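PDB 3LKV: ABC transporter substrate-binding protein from Vibrio cholerae, which probably serves as the periplasmic solute receptor of an ABC importer, and holds a phenylalanine in its ligand pocket. Local coordinates for residues P125-V130 and K162-K167. Numbering follows the deposited sequence.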
loop_
_atom_site.group_PDB
_atom_site.type_symbol
_atom_site.label_atom_id
_atom_site.label_comp_id
_atom_site.label_asym_id
_atom_site.label_seq_id
_atom_site.Cartn_x
_atom_site.Cartn_y
_atom_site.Cartn_z
ATOM N N PRO A 125 -10.076 8.052 28.967
ATOM C CA PRO A 125 -10.499 8.752 30.189
ATOM C C PRO A 125 -11.977 8.432 30.499
ATOM O O PRO A 125 -12.905 9.214 30.194
ATOM C CB PRO A 125 -10.332 10.229 29.805
ATOM C CG PRO A 125 -10.658 10.236 28.302
ATOM C CD PRO A 125 -10.302 8.862 27.749
ATOM N N VAL A 126 -12.195 7.277 31.097
ATOM C CA VAL A 126 -13.556 6.784 31.322
ATOM C C VAL A 126 -14.385 7.788 32.195
ATOM O O VAL A 126 -15.527 8.099 31.872
ATOM C CB VAL A 126 -13.486 5.361 31.931
ATOM C CG1 VAL A 126 -14.875 4.823 32.378
ATOM C CG2 VAL A 126 -12.772 4.430 30.938
ATOM N N GLU A 127 -13.795 8.274 33.290
ATOM C CA GLU A 127 -14.455 9.251 34.171
ATOM C C GLU A 127 -14.962 10.454 33.375
ATOM O O GLU A 127 -16.111 10.898 33.490
ATOM C CB GLU A 127 -13.481 9.721 35.270
ATOM C CG GLU A 127 -13.972 10.926 36.171
ATOM C CD GLU A 127 -15.189 10.611 37.047
ATOM O OE1 GLU A 127 -15.769 11.585 37.613
ATOM O OE2 GLU A 127 -15.579 9.412 37.173
ATOM N N GLN A 128 -14.099 10.964 32.530
ATOM C CA GLN A 128 -14.484 12.070 31.688
ATOM C C GLN A 128 -15.632 11.673 30.725
ATOM O O GLN A 128 -16.549 12.458 30.489
ATOM C CB GLN A 128 -13.233 12.582 30.985
ATOM C CG GLN A 128 -13.327 13.894 30.317
ATOM C CD GLN A 128 -11.999 14.321 29.635
ATOM O OE1 GLN A 128 -10.952 13.670 29.769
ATOM N NE2 GLN A 128 -12.058 15.432 28.916
ATOM N N HIS A 129 -15.633 10.445 30.223
ATOM C CA HIS A 129 -16.727 10.008 29.372
ATOM C C HIS A 129 -18.075 9.931 30.141
ATOM O O HIS A 129 -19.112 10.276 29.604
ATOM C CB HIS A 129 -16.444 8.630 28.741
ATOM C CG HIS A 129 -15.345 8.637 27.724
ATOM N ND1 HIS A 129 -14.746 7.484 27.280
ATOM C CD2 HIS A 129 -14.746 9.652 27.057
ATOM C CE1 HIS A 129 -13.817 7.786 26.386
ATOM N NE2 HIS A 129 -13.800 9.097 26.226
ATOM N N VAL A 130 -18.053 9.444 31.372
ATOM C CA VAL A 130 -19.269 9.376 32.156
ATOM C C VAL A 130 -19.816 10.774 32.435
ATOM O O VAL A 130 -21.049 11.013 32.343
ATOM C CB VAL A 130 -19.011 8.664 33.471
ATOM C CG1 VAL A 130 -20.231 8.791 34.432
ATOM C CG2 VAL A 130 -18.627 7.193 33.169
ATOM N N LYS A 162 -16.771 0.779 36.233
ATOM C CA LYS A 162 -17.521 0.380 37.434
ATOM C C LYS A 162 -17.308 1.348 38.598
ATOM O O LYS A 162 -18.269 1.711 39.274
ATOM C CB LYS A 162 -17.186 -1.053 37.873
ATOM C CG LYS A 162 -17.831 -2.199 36.966
ATOM C CD LYS A 162 -17.321 -3.649 37.374
ATOM C CE LYS A 162 -17.448 -4.755 36.273
ATOM N NZ LYS A 162 -18.810 -5.492 36.185
ATOM N N LEU A 163 -16.070 1.787 38.801
ATOM C CA LEU A 163 -15.775 2.812 39.796
ATOM C C LEU A 163 -16.420 4.158 39.455
ATOM O O LEU A 163 -16.930 4.859 40.319
ATOM C CB LEU A 163 -14.261 3.003 39.986
ATOM C CG LEU A 163 -13.445 1.777 40.520
ATOM C CD1 LEU A 163 -11.887 2.078 40.497
ATOM C CD2 LEU A 163 -13.900 1.228 41.938
ATOM N N SER A 164 -16.382 4.545 38.197
ATOM C CA SER A 164 -16.934 5.840 37.842
ATOM C C SER A 164 -18.484 5.869 37.805
ATOM O O SER A 164 -19.099 6.874 38.191
ATOM C CB SER A 164 -16.340 6.332 36.536
ATOM O OG SER A 164 -17.039 7.489 36.165
ATOM N N ALA A 165 -19.105 4.779 37.370
ATOM C CA ALA A 165 -20.584 4.651 37.425
ATOM C C ALA A 165 -21.072 4.778 38.862
ATOM O O ALA A 165 -21.951 5.601 39.150
ATOM C CB ALA A 165 -21.040 3.340 36.851
ATOM N N ALA A 166 -20.468 3.997 39.760
ATOM C CA ALA A 166 -20.780 4.059 41.199
ATOM C C ALA A 166 -20.539 5.463 41.811
ATOM O O ALA A 166 -21.401 5.979 42.517
ATOM C CB ALA A 166 -19.987 2.991 41.985
ATOM N N LYS A 167 -19.388 6.079 41.537
ATOM C CA LYS A 167 -19.140 7.460 41.990
ATOM C C LYS A 167 -20.254 8.451 41.585
ATOM O O LYS A 167 -20.560 9.358 42.337
ATOM C CB LYS A 167 -17.797 7.984 41.467
ATOM C CG LYS A 167 -17.654 9.501 41.545
ATOM C CD LYS A 167 -16.274 10.039 41.116
ATOM C CE LYS A 167 -16.177 11.548 41.426
ATOM N NZ LYS A 167 -15.084 12.151 40.640
#
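Glu127 OE1 is gripped by two groups at and just beyond the end of helix 152-167: Lys167 NZ, 3.2 Å away in a salt bridge, and His168 NE2, through a hydrogen bond. The ammonium group comes down on this oxygen from above the carboxylate, 61° out of its plane; the lysine, stretched out from CG to NZ, runs roughly perpendicular to the glutamate side chain. Glu127 OE2 accepts a short hydrogen bond, 2.6 Å, from Ser164 OG, which arrives on the anti side, 34° out of the plane. With CG anti to the backbone N and a bend at chi2, Glu127 swings its carboxylate across to the neighbouring helix, so that both oxygens are engaged. The ammonium of Lys167 would be expected to ease the repulsion with Glu131 OE2, which lies close to Glu127 OE1. Beneath the polar layer, Val130 CG2 packs against Ser164 OG at 3.4 Å, placing a methyl beside the buried hydroxyl. The segment axes approach to 9.3 Å at a crossing angle of -37°. Helix 152-167 connects the parallel neighbours 142-147 and 171-176, a beta-alpha-beta unit of the second sheet in the two-lobed periplasmic-binding-protein fold. Helix 126-136 packs beside it at the start of that lobe, away from the annotated sites, Val126 extending the interface onto Leu157, Leu160 and Leu161 while Ala165 packs on Leu172 of edge strand 171-176.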